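Local coordinates for Q protein (Phage 21, PDB 6P1B) that serves as a transcription antitermination factor of the phage Q family that acts on RNA polymerase, and probably binds DNA, at residues A[23-28]-A[53-58]; A[96-101]-A[121-126]. All blocks are in the same frame, centred on the assembly; numbering follows the deposited sequence.

Overall arrangement
The centre of contact 1 lies about 14 Å from the centre of the chain, and that of contact 2 about 16 Å. Their own centres are about 26 Å apart, and their nearest atoms about 11 Å. Contact 1 closes in the chain before contact 2 opens. It lays the loop 53-58 along the end of helix 10-28, while contact 2 sets the first turn of helix 123-155 against helix 94-104. No secondary structure element is shared. Each contact is partly buried. Contact 1 is the larger, with 446 Å² buried against 187 Å², and it mixes sulfur, aromatic rings and an arginine. Contact 2 relies on small side chains and one leucine.

Contact 1. Residues A[23-28]-A[53-58]; sequences WGAWVY and MTRPMC. Unlike the reference sequence in segment 23-28: Trp26 (reference His), Val27 (reference Gly), Tyr28 (reference Leu). Residue 24 of segment 23-28 comes from a tag, linker or insertion.
Arg55 NH2 lies 3.4 Å from Tyr28 CD2 and gives a hydrogen bond to Ala89 O, outside the contact. NH1 adds a weak bond to Tyr88 O. These backbone carbonyls help fix the guanidinium. Its plane stands 77° from the Tyr28 ring, whose CG meets its edge. One face rests over Ala25 CA. Met53 SD lies obliquely to the Tyr28 ring, 4.3 Å from Tyr28 CD2. Ala25 CB points into the loop and comes within 3.1 Å of Pro56 O, a tight fit. Ala25 O has two methionine methyls near it: Met53 CE at 3.5 Å and Met57 CE at 3.7 Å. Met57 crosses Trp26 at about a right angle. Its SD is 3.9 Å from Trp26 CD1, an oblique Met-aromatic contact. Cys58 SG sits between the backbone N and the carbonyl carbon (chi1 55°). This turns it to the helix, 3.8 Å from Trp26 CB and 3.9 Å from Trp23 CA. It is also an oblique sulfur-aromatic neighbour of the Trp26 five-membered ring. Trp26 NE1 bonds Asp60 OD1, which ties the indole to the start of helix 60-74. The segments therefore join by van der Waals and sulfur packing, while the polar ends of Arg55 and Trp26 link this corner to other parts of the fold.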
loop_
_atom_site.group_PDB
_atom_site.type_symbol
_atom_site.label_atom_id
_atom_site.label_comp_id
_atom_site.label_asym_id
_atom_site.label_seq_id
_atom_site.Cartn_x
_atom_site.Cartn_y
_atom_site.Cartn_z
ATOM N N TRP A 23 1.825 -0.024 -11.046
ATOM C CA TRP A 23 1.411 1.290 -10.561
ATOM C C TRP A 23 2.420 1.860 -9.565
ATOM O O TRP A 23 2.729 3.056 -9.613
ATOM C CB TRP A 23 0.011 1.182 -9.936
ATOM C CG TRP A 23 -0.342 2.287 -9.040
ATOM C CD1 TRP A 23 -0.801 3.533 -9.380
ATOM C CD2 TRP A 23 -0.264 2.276 -7.600
ATOM N NE1 TRP A 23 -1.004 4.289 -8.258
ATOM C CE2 TRP A 23 -0.725 3.523 -7.149
ATOM C CE3 TRP A 23 0.144 1.319 -6.670
ATOM C CZ2 TRP A 23 -0.764 3.858 -5.806
ATOM C CZ3 TRP A 23 0.095 1.632 -5.333
ATOM C CH2 TRP A 23 -0.377 2.899 -4.905
ATOM N N GLY A 24 2.946 1.018 -8.670
ATOM C CA GLY A 24 3.929 1.485 -7.728
ATOM C C GLY A 24 5.181 1.998 -8.386
ATOM O O GLY A 24 5.714 3.053 -8.010
ATOM N N ALA A 25 5.659 1.289 -9.392
ATOM C CA ALA A 25 6.819 1.803 -10.149
ATOM C C ALA A 25 6.474 3.133 -10.821
ATOM O O ALA A 25 7.281 4.081 -10.806
ATOM C CB ALA A 25 7.266 0.786 -11.180
ATOM N N TRP A 26 5.267 3.230 -11.401
ATOM C CA TRP A 26 4.829 4.488 -12.017
ATOM C C TRP A 26 4.810 5.641 -11.003
ATOM O O TRP A 26 5.349 6.727 -11.261
ATOM C CB TRP A 26 3.460 4.270 -12.641
ATOM C CG TRP A 26 2.924 5.445 -13.429
ATOM C CD1 TRP A 26 3.222 5.763 -14.714
ATOM C CD2 TRP A 26 1.992 6.413 -12.972
ATOM N NE1 TRP A 26 2.520 6.885 -15.098
ATOM C CE2 TRP A 26 1.748 7.294 -14.039
ATOM C CE3 TRP A 26 1.319 6.616 -11.757
ATOM C CZ2 TRP A 26 0.877 8.381 -13.934
ATOM C CZ3 TRP A 26 0.442 7.699 -11.651
ATOM C CH2 TRP A 26 0.237 8.566 -12.751
ATOM N N VAL A 27 4.207 5.416 -9.833
ATOM C CA VAL A 27 4.141 6.425 -8.777
ATOM C C VAL A 27 5.544 6.831 -8.361
ATOM O O VAL A 27 5.868 8.020 -8.271
ATOM C CB VAL A 27 3.330 5.886 -7.575
ATOM C CG1 VAL A 27 3.536 6.740 -6.347
ATOM C CG2 VAL A 27 1.855 5.843 -7.908
ATOM N N TYR A 28 6.418 5.832 -8.147
ATOM C CA TYR A 28 7.773 6.087 -7.685
ATOM C C TYR A 28 8.541 6.937 -8.684
ATOM O O TYR A 28 9.409 7.719 -8.283
ATOM C CB TYR A 28 8.497 4.767 -7.479
ATOM C CG TYR A 28 9.787 4.842 -6.713
ATOM C CD1 TYR A 28 9.799 5.121 -5.352
ATOM C CD2 TYR A 28 10.998 4.648 -7.352
ATOM C CE1 TYR A 28 10.997 5.192 -4.644
ATOM C CE2 TYR A 28 12.203 4.725 -6.656
ATOM C CZ TYR A 28 12.186 4.987 -5.300
ATOM O OH TYR A 28 13.376 5.060 -4.609
ATOM N N MET A 53 15.587 4.008 -12.135
ATOM C CA MET A 53 14.398 3.170 -12.217
ATOM C C MET A 53 14.827 1.780 -12.663
ATOM O O MET A 53 15.524 1.645 -13.681
ATOM C CB MET A 53 13.392 3.750 -13.210
ATOM C CG MET A 53 12.958 5.182 -12.914
ATOM S SD MET A 53 11.877 5.348 -11.525
ATOM C CE MET A 53 10.520 4.291 -12.048
ATOM N N THR A 54 14.443 0.749 -11.894
ATOM C CA THR A 54 14.795 -0.617 -12.280
ATOM C C THR A 54 13.591 -1.513 -12.492
ATOM O O THR A 54 13.773 -2.684 -12.845
ATOM C CB THR A 54 15.703 -1.264 -11.227
ATOM O OG1 THR A 54 15.148 -1.072 -9.926
ATOM C CG2 THR A 54 17.113 -0.654 -11.294
ATOM N N ARG A 55 12.378 -0.992 -12.341
ATOM C CA ARG A 55 11.167 -1.796 -12.433
ATOM C C ARG A 55 10.288 -1.266 -13.561
ATOM O O ARG A 55 10.258 -0.065 -13.816
ATOM C CB ARG A 55 10.379 -1.760 -11.122
ATOM C CG ARG A 55 11.129 -2.342 -9.934
ATOM C CD ARG A 55 10.440 -1.975 -8.627
ATOM N NE ARG A 55 10.480 -0.527 -8.408
ATOM C CZ ARG A 55 9.679 0.124 -7.563
ATOM N NH1 ARG A 55 8.768 -0.530 -6.848
ATOM N NH2 ARG A 55 9.784 1.435 -7.436
ATOM N N PRO A 56 9.571 -2.135 -14.261
ATOM C CA PRO A 56 8.663 -1.652 -15.303
ATOM C C PRO A 56 7.443 -0.988 -14.677
ATOM O O PRO A 56 7.054 -1.266 -13.542
ATOM C CB PRO A 56 8.282 -2.926 -16.062
ATOM C CG PRO A 56 8.368 -3.985 -15.060
ATOM C CD PRO A 56 9.476 -3.596 -14.083
ATOM N N MET A 57 6.840 -0.091 -15.440
ATOM C CA MET A 57 5.644 0.599 -14.979
ATOM C C MET A 57 4.554 0.511 -16.039
ATOM O O MET A 57 4.810 0.181 -17.201
ATOM C CB MET A 57 5.939 2.077 -14.648
ATOM C CG MET A 57 6.377 2.889 -15.809
ATOM S SD MET A 57 6.934 4.601 -15.382
ATOM C CE MET A 57 8.260 4.294 -14.379
ATOM N N CYS A 58 3.348 0.864 -15.618
ATOM C CA CYS A 58 2.197 0.973 -16.490
ATOM C C CYS A 58 2.265 2.280 -17.288
ATOM O O CYS A 58 3.155 3.110 -17.095
ATOM C CB CYS A 58 0.925 0.905 -15.667
ATOM S SG CYS A 58 0.836 2.121 -14.322
#

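Contact 2. Residues A[96-101]-A[121-126]; sequences AIASYY and PSLATC
Helix 94-104 meets the first turn of helix 123-155 closely, with Ala98 CA and Cys126 CA 5.4 Å apart and Ser99 CA and Leu123 CA 6.7 Å apart. This is helix-helix packing at the base of a beta-hairpin: strands 108-112 and 115-119 form an antiparallel pair in the chain between the two helices. The contact brings together the two ends of that excursion. The small side chain of Ala98 is consistent with the close approach. Its CB lies against the backbone of the other helix, 4.0 Å from Cys126 C, and extends the packing to Arg127 and Val130. In return, Cys126 CB lies 3.8 Å from Ala98 O. Leu123 reaches across one turn earlier. With CG anti to the backbone N (chi1 175°), its CD1 branch swings to the helix and comes 4.1 Å from Ser99 CA. Tyr101 leads its ring away toward Lys79 and Ile83 of helix 78-88. Its side chain is about 4 Å from a bound 1,2-ethanediol, a likely leftover of crystallisation. Ser122 is the N-cap of the second helix, and its OG shares a hydrogen bond of 3.0 Å with Thr125 OG1. A disulfide between Cys126 and Cys112 is seen in another structure of this protein but is absent here, where Cys126 SG lies 4.3 Å from Tyr101 C.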
loop_
_atom_site.group_PDB
_atom_site.type_symbol
_atom_site.label_atom_id
_atom_site.label_comp_id
_atom_site.label_asym_id
_atom_site.label_seq_id
_atom_site.Cartn_x
_atom_site.Cartn_y
_atom_site.Cartn_z
ATOM N N ALA A 96 11.253 -4.844 6.295
ATOM C CA ALA A 96 11.655 -3.463 6.516
ATOM C C ALA A 96 10.489 -2.653 7.072
ATOM O O ALA A 96 10.642 -1.891 8.039
ATOM C CB ALA A 96 12.176 -2.861 5.201
ATOM N N ILE A 97 9.310 -2.810 6.466
ATOM C CA ILE A 97 8.124 -2.089 6.928
ATOM C C ILE A 97 7.812 -2.453 8.378
ATOM O O ILE A 97 7.574 -1.574 9.240
ATOM C CB ILE A 97 6.941 -2.413 6.004
ATOM C CG1 ILE A 97 7.252 -2.006 4.565
ATOM C CG2 ILE A 97 5.696 -1.654 6.499
ATOM C CD1 ILE A 97 6.174 -2.409 3.530
ATOM N N ALA A 98 7.761 -3.756 8.656
ATOM C CA ALA A 98 7.472 -4.221 10.018
ATOM C C ALA A 98 8.510 -3.711 11.021
ATOM O O ALA A 98 8.164 -3.346 12.161
ATOM C CB ALA A 98 7.420 -5.747 10.048
ATOM N N SER A 99 9.785 -3.676 10.625
ATOM C CA SER A 99 10.826 -3.229 11.544
ATOM C C SER A 99 10.695 -1.747 11.851
ATOM O O SER A 99 10.914 -1.323 12.994
ATOM C CB SER A 99 12.204 -3.520 10.952
ATOM O OG SER A 99 12.337 -4.884 10.666
ATOM N N TYR A 100 10.339 -0.939 10.843
ATOM C CA TYR A 100 10.071 0.460 11.127
ATOM C C TYR A 100 8.966 0.588 12.183
ATOM O O TYR A 100 9.134 1.267 13.219
ATOM C CB TYR A 100 9.670 1.199 9.860
ATOM C CG TYR A 100 9.102 2.589 10.155
ATOM C CD1 TYR A 100 7.741 2.817 10.172
ATOM C CD2 TYR A 100 9.956 3.669 10.433
ATOM C CE1 TYR A 100 7.220 4.086 10.446
ATOM C CE2 TYR A 100 9.447 4.937 10.706
ATOM C CZ TYR A 100 8.073 5.135 10.707
ATOM O OH TYR A 100 7.557 6.369 10.978
ATOM N N TYR A 101 7.818 -0.061 11.929
ATOM C CA TYR A 101 6.703 0.048 12.878
ATOM C C TYR A 101 7.026 -0.549 14.244
ATOM O O TYR A 101 6.543 -0.056 15.263
ATOM C CB TYR A 101 5.450 -0.580 12.267
ATOM C CG TYR A 101 4.804 0.380 11.314
ATOM C CD1 TYR A 101 4.028 1.453 11.790
ATOM C CD2 TYR A 101 5.013 0.280 9.939
ATOM C CE1 TYR A 101 3.454 2.357 10.915
ATOM C CE2 TYR A 101 4.441 1.201 9.067
ATOM C CZ TYR A 101 3.653 2.228 9.566
ATOM O OH TYR A 101 3.079 3.141 8.704
ATOM N N PRO A 121 4.577 -4.113 21.156
ATOM C CA PRO A 121 4.465 -5.339 20.347
ATOM C C PRO A 121 5.829 -5.862 19.898
ATOM O O PRO A 121 6.760 -5.100 19.621
ATOM C CB PRO A 121 3.625 -4.902 19.140
ATOM C CG PRO A 121 3.884 -3.421 19.012
ATOM C CD PRO A 121 4.062 -2.924 20.457
ATOM N N SER A 122 5.910 -7.183 19.793
ATOM C CA SER A 122 7.084 -7.863 19.278
ATOM C C SER A 122 7.234 -7.641 17.772
ATOM O O SER A 122 6.288 -7.225 17.073
ATOM C CB SER A 122 6.986 -9.370 19.538
ATOM O OG SER A 122 6.009 -9.960 18.691
ATOM N N LEU A 123 8.451 -7.938 17.273
ATOM C CA LEU A 123 8.665 -7.845 15.830
ATOM C C LEU A 123 7.735 -8.803 15.096
ATOM O O LEU A 123 7.119 -8.432 14.103
ATOM C CB LEU A 123 10.126 -8.147 15.481
ATOM C CG LEU A 123 10.481 -8.212 13.992
ATOM C CD1 LEU A 123 10.201 -6.896 13.291
ATOM C CD2 LEU A 123 11.943 -8.634 13.794
ATOM N N ALA A 124 7.575 -10.021 15.611
ATOM C CA ALA A 124 6.715 -11.001 14.934
ATOM C C ALA A 124 5.283 -10.497 14.855
ATOM O O ALA A 124 4.603 -10.645 13.826
ATOM C CB ALA A 124 6.764 -12.336 15.663
ATOM N N THR A 125 4.805 -9.890 15.929
ATOM C CA THR A 125 3.465 -9.306 15.894
ATOM C C THR A 125 3.370 -8.214 14.836
ATOM O O THR A 125 2.431 -8.199 14.032
ATOM C CB THR A 125 3.106 -8.778 17.262
ATOM O OG1 THR A 125 3.043 -9.872 18.175
ATOM C CG2 THR A 125 1.750 -8.054 17.219
ATOM N N CYS A 126 4.309 -7.267 14.854
ATOM C CA CYS A 126 4.287 -6.195 13.858
ATOM C C CYS A 126 4.339 -6.746 12.430
ATOM O O CYS A 126 3.656 -6.239 11.531
ATOM C CB CYS A 126 5.444 -5.232 14.105
ATOM S SG CYS A 126 5.323 -4.279 15.639
#